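Long-range contacts in D-mandelate dehydrogenase (Rhodotorula graminis, PDB 2W2K), which probably interconverts 2-keto acids and D-2-hydroxyacids with a nicotinamide cofactor, as a D-mandelate dehydrogenase of the D-isomer specific 2-hydroxyacid dehydrogenase family: residues V226-L237 with N254-S262; E215-V226 with F242-V253. All coordinates share one frame; numbering follows the deposited sequence.

Contact 1: V226-L237 with N254-S262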
loop_
_atom_site.group_PDB
_atom_site.type_symbol
_atom_site.label_atom_id
_atom_site.label_comp_id
_atom_site.label_asym_id
_atom_site.label_seq_id
_atom_site.Cartn_x
_atom_site.Cartn_y
_atom_site.Cartn_z
ATOM N N VAL B 226 -13.062 5.807 6.835
ATOM C CA VAL B 226 -14.452 5.380 7.202
ATOM C C VAL B 226 -14.507 3.873 7.524
ATOM O O VAL B 226 -14.282 3.036 6.642
ATOM C CB VAL B 226 -15.498 5.760 6.077
ATOM C CG1 VAL B 226 -16.955 5.387 6.494
ATOM C CG2 VAL B 226 -15.409 7.280 5.704
ATOM N N SER B 227 -14.850 3.528 8.775
ATOM C CA SER B 227 -15.005 2.119 9.217
ATOM C C SER B 227 -16.048 2.020 10.353
ATOM O O SER B 227 -15.690 2.034 11.543
ATOM C CB SER B 227 -13.648 1.528 9.665
ATOM O OG SER B 227 -13.748 0.119 9.922
ATOM N N VAL B 228 -17.327 1.913 9.968
ATOM C CA VAL B 228 -18.464 1.829 10.899
ATOM C C VAL B 228 -19.472 0.805 10.349
ATOM O O VAL B 228 -19.499 0.547 9.131
ATOM C CB VAL B 228 -19.224 3.199 11.071
ATOM C CG1 VAL B 228 -18.407 4.209 11.876
ATOM C CG2 VAL B 228 -19.653 3.786 9.717
ATOM N N PRO B 229 -20.327 0.245 11.228
ATOM C CA PRO B 229 -21.408 -0.650 10.758
ATOM C C PRO B 229 -22.433 0.114 9.915
ATOM O O PRO B 229 -22.776 1.257 10.266
ATOM C CB PRO B 229 -22.071 -1.129 12.070
ATOM C CG PRO B 229 -21.105 -0.809 13.160
ATOM C CD PRO B 229 -20.328 0.396 12.698
ATOM N N TYR B 230 -22.919 -0.502 8.825
ATOM C CA TYR B 230 -23.946 0.115 7.959
ATOM C C TYR B 230 -25.366 -0.223 8.467
ATOM O O TYR B 230 -25.714 -1.402 8.649
ATOM C CB TYR B 230 -23.778 -0.306 6.476
ATOM C CG TYR B 230 -24.818 0.291 5.540
ATOM C CD1 TYR B 230 -25.084 1.649 5.539
ATOM C CD2 TYR B 230 -25.526 -0.509 4.644
ATOM C CE1 TYR B 230 -26.075 2.214 4.686
ATOM C CE2 TYR B 230 -26.508 0.039 3.780
ATOM C CZ TYR B 230 -26.773 1.399 3.802
ATOM O OH TYR B 230 -27.746 1.931 2.951
ATOM N N MET B 231 -26.155 0.820 8.711
ATOM C CA MET B 231 -27.512 0.712 9.244
ATOM C C MET B 231 -28.243 2.027 8.951
ATOM O O MET B 231 -27.643 2.954 8.389
ATOM C CB MET B 231 -27.483 0.407 10.751
ATOM C CG MET B 231 -26.598 1.352 11.567
ATOM S SD MET B 231 -27.196 1.650 13.241
ATOM C CE MET B 231 -28.805 2.392 12.925
ATOM N N LYS B 232 -29.526 2.129 9.317
ATOM C CA LYS B 232 -30.298 3.327 8.954
ATOM C C LYS B 232 -29.577 4.626 9.354
ATOM O O LYS B 232 -29.503 5.587 8.559
ATOM C CB LYS B 232 -31.715 3.281 9.557
ATOM C CG LYS B 232 -32.632 4.358 8.989
ATOM N N LEU B 233 -29.023 4.633 10.568
ATOM C CA LEU B 233 -28.426 5.848 11.152
ATOM C C LEU B 233 -27.040 6.195 10.579
ATOM O O LEU B 233 -26.532 7.295 10.809
ATOM C CB LEU B 233 -28.407 5.771 12.690
ATOM C CG LEU B 233 -29.756 5.858 13.441
ATOM C CD1 LEU B 233 -29.565 5.587 14.949
ATOM C CD2 LEU B 233 -30.451 7.211 13.210
ATOM N N THR B 234 -26.441 5.275 9.816
ATOM C CA THR B 234 -25.189 5.592 9.094
ATOM C C THR B 234 -25.336 5.734 7.544
ATOM O O THR B 234 -24.328 5.885 6.833
ATOM C CB THR B 234 -24.011 4.621 9.491
ATOM O OG1 THR B 234 -24.348 3.271 9.154
ATOM C CG2 THR B 234 -23.726 4.699 11.008
ATOM N N HIS B 235 -26.574 5.696 7.023
ATOM C CA HIS B 235 -26.816 6.018 5.595
ATOM C C HIS B 235 -26.509 7.492 5.278
ATOM O O HIS B 235 -27.069 8.382 5.907
ATOM C CB HIS B 235 -28.256 5.661 5.173
ATOM C CG HIS B 235 -28.531 5.862 3.707
ATOM N ND1 HIS B 235 -29.066 7.031 3.205
ATOM C CD2 HIS B 235 -28.360 5.039 2.639
ATOM C CE1 HIS B 235 -29.197 6.928 1.894
ATOM N NE2 HIS B 235 -28.784 5.728 1.525
ATOM N N HIS B 236 -25.621 7.748 4.310
ATOM C CA HIS B 236 -25.155 9.102 4.018
ATOM C C HIS B 236 -24.605 9.841 5.274
ATOM O O HIS B 236 -24.775 11.076 5.409
ATOM C CB HIS B 236 -26.254 9.928 3.298
ATOM C CG HIS B 236 -26.512 9.516 1.872
ATOM N ND1 HIS B 236 -27.360 10.225 1.042
ATOM C CD2 HIS B 236 -26.042 8.480 1.130
ATOM C CE1 HIS B 236 -27.404 9.642 -0.146
ATOM N NE2 HIS B 236 -26.608 8.584 -0.121
ATOM N N LEU B 237 -23.942 9.094 6.179
ATOM C CA LEU B 237 -23.222 9.687 7.327
ATOM C C LEU B 237 -22.238 10.764 6.853
ATOM O O LEU B 237 -22.119 11.826 7.495
ATOM C CB LEU B 237 -22.452 8.609 8.145
ATOM C CG LEU B 237 -21.853 8.981 9.509
ATOM C CD1 LEU B 237 -22.977 9.294 10.521
ATOM C CD2 LEU B 237 -20.888 7.905 10.069
ATOM N N ASN B 254 -12.762 4.655 1.984
ATOM C CA ASN B 254 -13.914 3.900 2.534
ATOM C C ASN B 254 -13.739 2.389 2.324
ATOM O O ASN B 254 -13.598 1.938 1.162
ATOM C CB ASN B 254 -15.246 4.400 1.909
ATOM C CG ASN B 254 -16.504 3.827 2.595
ATOM O OD1 ASN B 254 -16.443 3.217 3.678
ATOM N ND2 ASN B 254 -17.665 4.062 1.974
ATOM N N THR B 255 -13.744 1.624 3.431
ATOM C CA THR B 255 -13.746 0.152 3.375
ATOM C C THR B 255 -14.971 -0.467 4.074
ATOM O O THR B 255 -15.036 -1.694 4.242
ATOM C CB THR B 255 -12.443 -0.470 3.953
ATOM O OG1 THR B 255 -12.282 -0.080 5.339
ATOM C CG2 THR B 255 -11.213 -0.006 3.128
ATOM N N ALA B 256 -15.938 0.383 4.446
ATOM C CA ALA B 256 -17.134 -0.045 5.194
ATOM C C ALA B 256 -18.258 -0.588 4.284
ATOM O O ALA B 256 -18.172 -1.728 3.813
ATOM C CB ALA B 256 -17.607 1.108 6.124
ATOM N N ARG B 257 -19.309 0.199 4.037
ATOM C CA ARG B 257 -20.263 -0.111 2.959
ATOM C C ARG B 257 -20.453 1.123 2.051
ATOM O O ARG B 257 -20.274 2.271 2.490
ATOM C CB ARG B 257 -21.614 -0.606 3.525
ATOM C CG ARG B 257 -21.587 -2.023 4.148
ATOM C CD ARG B 257 -21.403 -3.147 3.097
ATOM N NE ARG B 257 -20.752 -4.314 3.694
ATOM C CZ ARG B 257 -21.385 -5.332 4.272
ATOM N NH1 ARG B 257 -22.714 -5.356 4.337
ATOM N NH2 ARG B 257 -20.684 -6.334 4.791
ATOM N N GLY B 258 -20.805 0.890 0.788
ATOM C CA GLY B 258 -20.905 1.976 -0.215
ATOM C C GLY B 258 -21.787 3.176 0.177
ATOM O O GLY B 258 -21.329 4.321 0.088
ATOM N N PRO B 259 -23.056 2.940 0.594
ATOM C CA PRO B 259 -23.928 4.083 0.926
ATOM C C PRO B 259 -23.575 4.899 2.183
ATOM O O PRO B 259 -24.277 5.866 2.467
ATOM C CB PRO B 259 -25.318 3.439 1.089
ATOM C CG PRO B 259 -25.216 2.120 0.303
ATOM C CD PRO B 259 -23.807 1.672 0.681
ATOM N N VAL B 260 -22.525 4.529 2.920
ATOM C CA VAL B 260 -22.095 5.365 4.074
ATOM C C VAL B 260 -21.638 6.778 3.608
ATOM O O VAL B 260 -21.833 7.788 4.329
ATOM C CB VAL B 260 -21.070 4.645 5.001
ATOM C CG1 VAL B 260 -20.599 5.579 6.155
ATOM C CG2 VAL B 260 -21.670 3.355 5.575
ATOM N N ILE B 261 -21.086 6.840 2.386
ATOM C CA ILE B 261 -20.728 8.124 1.726
ATOM C C ILE B 261 -21.668 8.447 0.552
ATOM O O ILE B 261 -21.873 7.602 -0.322
ATOM C CB ILE B 261 -19.272 8.119 1.177
ATOM C CG1 ILE B 261 -18.257 7.764 2.296
ATOM C CG2 ILE B 261 -18.929 9.490 0.545
ATOM C CD1 ILE B 261 -16.744 7.763 1.836
ATOM N N SER B 262 -22.213 9.668 0.523
ATOM C CA SER B 262 -23.077 10.109 -0.595
ATOM C C SER B 262 -22.238 10.275 -1.895
ATOM O O SER B 262 -21.329 11.122 -1.952
ATOM C CB SER B 262 -23.781 11.424 -0.233
ATOM O OG SER B 262 -24.252 12.069 -1.424
HETATM O O HOH W 1 -11.541 2.635 5.820
HETATM O O HOH W 2 -13.814 -1.107 7.548
#
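Val-260 pushes its two methyls among Val-226, Val-228 and Tyr-230 where the loops following two adjacent parallel strands of the Rossmann-type NAD-binding domain pack together. Its CG1 meets Val-226 CG1 at 3.7 Å, the two side chains sliding past one another in opposite directions, and Leu-237 CB and Val-228 CG2 close in on the same methyl. The other branch, CG2, comes obliquely to Tyr-230 CD1. With CG anti to the backbone N (chi1 179°), the tyrosine extends toward the second loop: its CB rests on Arg-257 CG, and the tyrosine side chain crosses that of Pro-259 at about a right angle, OH lying 3.4 Å from Pro-259 CB. The arginine bends away at chi2, and its guanidinium is held by the carbonyl of Gly-90.

Val-228, Thr-255 and Ala-256 bind NAD(+), although this chain carries no cofactor. One water joins Val-226 O to Thr-255 OG1, and a second joins that hydroxyl to Ser-227 OG. Asn-254 OD1 accepts from Ala-256 N at 3.0 Å in an Asx turn, while ND2 bonds to Arg-257 O; that oxygen also takes Val-260 N from the opposite face of its plane.

At the outer end, His-236 N donates to Pro-259 O at 3.0 Å, nearly straight at 165°. The His-236 ring, its NE2 bonded to Glu-284, lies between His-235 CE1 over one face and Ser-262 CB over the other, the latter 3.8 Å from the ring centroid in a CH-pi contact.

Contact 2: E215-V226 with F242-V253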
loop_
_atom_site.group_PDB
_atom_site.type_symbol
_atom_site.label_atom_id
_atom_site.label_comp_id
_atom_site.label_asym_id
_atom_site.label_seq_id
_atom_site.Cartn_x
_atom_site.Cartn_y
_atom_site.Cartn_z
ATOM N N GLU B 215 -18.139 16.919 12.367
ATOM C CA GLU B 215 -17.541 18.158 11.811
ATOM C C GLU B 215 -16.172 18.531 12.430
ATOM O O GLU B 215 -15.265 18.973 11.710
ATOM C CB GLU B 215 -18.549 19.328 11.772
ATOM C CG GLU B 215 -19.478 19.228 10.506
ATOM C CD GLU B 215 -20.545 20.332 10.408
ATOM O OE1 GLU B 215 -20.182 21.516 10.269
ATOM O OE2 GLU B 215 -21.752 20.004 10.460
ATOM N N GLU B 216 -16.013 18.324 13.739
ATOM C CA GLU B 216 -14.710 18.458 14.416
ATOM C C GLU B 216 -13.651 17.486 13.851
ATOM O O GLU B 216 -12.505 17.874 13.556
ATOM C CB GLU B 216 -14.882 18.251 15.930
ATOM C CG GLU B 216 -15.639 19.415 16.597
ATOM C CD GLU B 216 -16.007 19.158 18.055
ATOM O OE1 GLU B 216 -15.685 18.075 18.614
ATOM O OE2 GLU B 216 -16.615 20.083 18.656
ATOM N N LEU B 217 -14.051 16.233 13.672
ATOM C CA LEU B 217 -13.168 15.219 13.056
ATOM C C LEU B 217 -12.759 15.620 11.643
ATOM O O LEU B 217 -11.563 15.627 11.331
ATOM C CB LEU B 217 -13.848 13.825 13.082
ATOM C CG LEU B 217 -13.083 12.521 12.743
ATOM C CD1 LEU B 217 -12.836 12.362 11.224
ATOM C CD2 LEU B 217 -11.781 12.314 13.581
ATOM N N ALA B 218 -13.728 15.980 10.797
ATOM C CA ALA B 218 -13.450 16.433 9.410
ATOM C C ALA B 218 -12.395 17.558 9.342
ATOM O O ALA B 218 -11.441 17.491 8.553
ATOM C CB ALA B 218 -14.770 16.858 8.710
ATOM N N ARG B 219 -12.554 18.576 10.195
ATOM C CA ARG B 219 -11.668 19.748 10.186
ATOM C C ARG B 219 -10.216 19.415 10.558
ATOM O O ARG B 219 -9.273 20.076 10.070
ATOM C CB ARG B 219 -12.230 20.827 11.134
ATOM C CG ARG B 219 -11.480 22.159 11.077
ATOM C CD ARG B 219 -12.102 23.223 12.002
ATOM N NE ARG B 219 -11.238 24.412 12.012
ATOM C CZ ARG B 219 -11.246 25.387 11.097
ATOM N NH1 ARG B 219 -12.087 25.377 10.064
ATOM N NH2 ARG B 219 -10.389 26.389 11.216
ATOM N N ARG B 220 -10.030 18.431 11.429
ATOM C CA ARG B 220 -8.682 18.108 11.983
ATOM C C ARG B 220 -7.837 17.215 11.043
ATOM O O ARG B 220 -6.611 17.092 11.226
ATOM C CB ARG B 220 -8.792 17.438 13.370
ATOM C CG ARG B 220 -9.406 18.316 14.526
ATOM C CD ARG B 220 -8.444 19.403 15.060
ATOM N NE ARG B 220 -7.267 18.804 15.693
ATOM C CZ ARG B 220 -7.243 18.295 16.928
ATOM N NH1 ARG B 220 -8.321 18.339 17.724
ATOM N NH2 ARG B 220 -6.121 17.749 17.382
ATOM N N SER B 221 -8.479 16.604 10.049
ATOM C CA SER B 221 -7.864 15.473 9.297
ATOM C C SER B 221 -7.115 15.846 8.003
ATOM O O SER B 221 -7.538 16.742 7.273
ATOM C CB SER B 221 -8.939 14.414 8.968
ATOM O OG SER B 221 -9.625 13.991 10.145
ATOM N N ASP B 222 -6.024 15.130 7.723
ATOM C CA ASP B 222 -5.376 15.153 6.400
ATOM C C ASP B 222 -5.898 14.011 5.509
ATOM O O ASP B 222 -6.054 14.182 4.282
ATOM C CB ASP B 222 -3.844 15.097 6.542
ATOM C CG ASP B 222 -3.273 16.342 7.256
ATOM O OD1 ASP B 222 -3.423 17.462 6.709
ATOM O OD2 ASP B 222 -2.682 16.189 8.348
ATOM N N CYS B 223 -6.183 12.861 6.129
ATOM C CA CYS B 223 -6.915 11.767 5.456
ATOM C C CYS B 223 -7.963 11.182 6.424
ATOM O O CYS B 223 -7.623 10.804 7.557
ATOM C CB CYS B 223 -5.937 10.659 5.018
ATOM S SG CYS B 223 -6.680 9.300 3.993
ATOM N N VAL B 224 -9.216 11.089 5.975
ATOM C CA VAL B 224 -10.296 10.432 6.758
ATOM C C VAL B 224 -10.399 8.922 6.413
ATOM O O VAL B 224 -10.333 8.562 5.226
ATOM C CB VAL B 224 -11.663 11.156 6.542
ATOM C CG1 VAL B 224 -12.850 10.361 7.139
ATOM C CG2 VAL B 224 -11.636 12.584 7.143
ATOM N N SER B 225 -10.548 8.057 7.436
ATOM C CA SER B 225 -10.793 6.608 7.216
ATOM C C SER B 225 -12.173 6.220 7.747
ATOM O O SER B 225 -12.423 6.307 8.969
ATOM C CB SER B 225 -9.715 5.726 7.882
ATOM O OG SER B 225 -10.019 4.326 7.790
ATOM N N VAL B 226 -13.062 5.807 6.835
ATOM C CA VAL B 226 -14.452 5.380 7.202
ATOM C C VAL B 226 -14.507 3.873 7.524
ATOM O O VAL B 226 -14.282 3.036 6.642
ATOM C CB VAL B 226 -15.498 5.760 6.077
ATOM C CG1 VAL B 226 -16.955 5.387 6.494
ATOM C CG2 VAL B 226 -15.409 7.280 5.704
ATOM N N PHE B 242 -20.218 17.445 5.832
ATOM C CA PHE B 242 -18.945 16.843 6.239
ATOM C C PHE B 242 -17.812 17.334 5.338
ATOM O O PHE B 242 -16.749 17.756 5.846
ATOM C CB PHE B 242 -19.010 15.307 6.199
ATOM C CG PHE B 242 -17.800 14.624 6.831
ATOM C CD1 PHE B 242 -17.837 14.228 8.157
ATOM C CD2 PHE B 242 -16.628 14.389 6.087
ATOM C CE1 PHE B 242 -16.726 13.604 8.778
ATOM C CE2 PHE B 242 -15.508 13.727 6.682
ATOM C CZ PHE B 242 -15.558 13.349 8.045
ATOM N N PHE B 243 -18.022 17.273 4.019
ATOM C CA PHE B 243 -17.012 17.738 3.056
ATOM C C PHE B 243 -16.752 19.252 3.183
ATOM O O PHE B 243 -15.580 19.701 3.102
ATOM C CB PHE B 243 -17.346 17.349 1.606
ATOM C CG PHE B 243 -17.307 15.857 1.341
ATOM C CD1 PHE B 243 -16.123 15.116 1.561
ATOM C CD2 PHE B 243 -18.442 15.184 0.873
ATOM C CE1 PHE B 243 -16.075 13.720 1.330
ATOM C CE2 PHE B 243 -18.407 13.788 0.630
ATOM C CZ PHE B 243 -17.219 13.060 0.851
ATOM N N ALA B 244 -17.820 20.031 3.406
ATOM C CA ALA B 244 -17.647 21.482 3.680
ATOM C C ALA B 244 -16.698 21.760 4.847
ATOM O O ALA B 244 -15.908 22.758 4.823
ATOM C CB ALA B 244 -19.032 22.197 3.885
ATOM N N ALA B 245 -16.741 20.887 5.861
ATOM C CA ALA B 245 -15.878 21.019 7.059
ATOM C C ALA B 245 -14.420 20.571 6.862
ATOM O O ALA B 245 -13.549 20.994 7.626
ATOM C CB ALA B 245 -16.509 20.315 8.305
ATOM N N MET B 246 -14.147 19.769 5.819
ATOM C CA MET B 246 -12.773 19.299 5.544
ATOM C C MET B 246 -11.818 20.403 5.065
ATOM O O MET B 246 -12.252 21.428 4.524
ATOM C CB MET B 246 -12.783 18.109 4.551
ATOM C CG MET B 246 -13.449 16.846 5.141
ATOM S SD MET B 246 -13.404 15.397 4.035
ATOM C CE MET B 246 -11.681 14.872 4.212
ATOM N N LYS B 247 -10.513 20.207 5.266
ATOM C CA LYS B 247 -9.562 21.226 4.810
ATOM C C LYS B 247 -9.315 21.132 3.297
ATOM O O LYS B 247 -9.447 20.050 2.716
ATOM C CB LYS B 247 -8.264 21.205 5.623
ATOM C CG LYS B 247 -7.403 20.027 5.476
ATOM C CD LYS B 247 -6.213 20.091 6.472
ATOM C CE LYS B 247 -6.656 19.630 7.844
ATOM N NZ LYS B 247 -5.574 19.664 8.829
ATOM N N PRO B 248 -8.987 22.267 2.649
ATOM C CA PRO B 248 -8.667 22.247 1.206
ATOM C C PRO B 248 -7.508 21.303 0.895
ATOM O O PRO B 248 -6.497 21.317 1.604
ATOM C CB PRO B 248 -8.260 23.706 0.923
ATOM C CG PRO B 248 -9.026 24.505 1.999
ATOM C CD PRO B 248 -8.889 23.635 3.213
ATOM N N GLY B 249 -7.660 20.494 -0.152
ATOM C CA GLY B 249 -6.605 19.545 -0.561
ATOM C C GLY B 249 -6.485 18.269 0.272
ATOM O O GLY B 249 -5.423 17.610 0.269
ATOM N N SER B 250 -7.553 17.924 0.994
ATOM C CA SER B 250 -7.576 16.709 1.854
ATOM C C SER B 250 -8.006 15.437 1.068
ATOM O O SER B 250 -8.213 15.480 -0.177
ATOM C CB SER B 250 -8.471 16.959 3.074
ATOM O OG SER B 250 -9.752 17.424 2.659
ATOM N N ARG B 251 -8.148 14.318 1.791
ATOM C CA ARG B 251 -8.239 12.964 1.210
ATOM C C ARG B 251 -9.228 12.116 2.024
ATOM O O ARG B 251 -9.383 12.356 3.244
ATOM C CB ARG B 251 -6.846 12.281 1.219
ATOM C CG ARG B 251 -5.729 13.113 0.554
ATOM C CD ARG B 251 -4.336 12.652 0.986
ATOM N NE ARG B 251 -3.316 13.635 0.625
ATOM C CZ ARG B 251 -3.039 14.741 1.328
ATOM N NH1 ARG B 251 -3.723 15.066 2.443
ATOM N NH2 ARG B 251 -2.068 15.538 0.910
ATOM N N ILE B 252 -9.897 11.142 1.369
ATOM C CA ILE B 252 -10.792 10.199 2.102
ATOM C C ILE B 252 -10.755 8.767 1.533
ATOM O O ILE B 252 -10.603 8.593 0.307
ATOM C CB ILE B 252 -12.254 10.723 2.171
ATOM C CG1 ILE B 252 -13.124 9.848 3.107
ATOM C CG2 ILE B 252 -12.869 10.853 0.768
ATOM C CD1 ILE B 252 -14.453 10.556 3.491
ATOM N N VAL B 253 -10.841 7.760 2.414
ATOM C CA VAL B 253 -10.958 6.332 1.989
ATOM C C VAL B 253 -12.162 5.633 2.672
ATOM O O VAL B 253 -12.535 5.981 3.812
ATOM C CB VAL B 253 -9.634 5.499 2.212
ATOM C CG1 VAL B 253 -8.397 6.215 1.585
ATOM C CG2 VAL B 253 -9.403 5.178 3.662
HETATM O O HOH W 3 -9.927 17.521 6.284
HETATM O O HOH W 4 -14.061 23.566 8.994
HETATM O O HOH W 5 -3.904 17.494 3.916
#
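Val-224 pairs with Ile-252 in the middle of two neighbouring parallel strands, 223-226 and 250-253, and its backbone N and O are both satisfied by the residues flanking Ile-252. Val-224 N donates to Arg-251 O at 3.0 Å, and Val-224 O receives Val-253 N nearly head-on to the carbonyl (C=O...N angle 167°), also at 3.0 Å. Val-226 N then bonds to Val-253 O, continuing the ladder.

At its start, Asp-222 O takes Arg-251 NH1 at 3.1 Å and, weakly, Arg-251 N. The carbonyl oxygen lies in the guanidinium plane, yet NH1 stands above the plane of that carbonyl. A water accepts from NH1 and donates to Asp-222 OD1, while OD2 is taken by Val-165 N. Lys-247 NZ makes a long salt bridge of 3.7 Å to OD1. Another water bridges the segments, donating to Ala-218 O and Ser-221 O and accepting from Lys-247 N; Ser-221 OG bonds back to Leu-217 O, and Ser-250 OG to Lys-247 O at 2.6 Å.

On the face of Val-224 and Ile-252 the contact is apolar. Phe-242, whose ring swings out opposite the backbone N (chi1 -170°), offers a face to Ala-218 CB, 3.7 Å from its centroid, and its edge to Val-224 CG2, which also meets Met-246 CE.

Strand 223-226, helix 240-245 and strand 250-254 form a beta-alpha-beta unit, against which the preceding helix 214-220 packs; strand 223-226 runs between strands 165-169 and 250-254, helix 114-130 packs against Cys-223, Arg-251 and Val-253 on one sheet face, and helices 240-245 and 263-271 reach Val-224 and Ile-252 on the other.

Followed from the N-terminal side, the part of the chain concerned here begins with helix 214-220 and strand 223-226, then enters the loop 226-237, turns into helix 240-245, and returns along strand 250-254 to the loop 254-262. Contact 2 closes the excursion from 215-226 to 242-253, and contact 1 that from 226-237 to 254-262, so their segments alternate and the two contacts cross. Val-226 belongs to both, as the last residue of its strand. Contact 2 joins the strands with their flanking helices, whereas contact 1 joins the loops at the strands' C-terminal ends, on the cofactor side. Ile-261 bridges them, packing on Phe-243 and Ile-252.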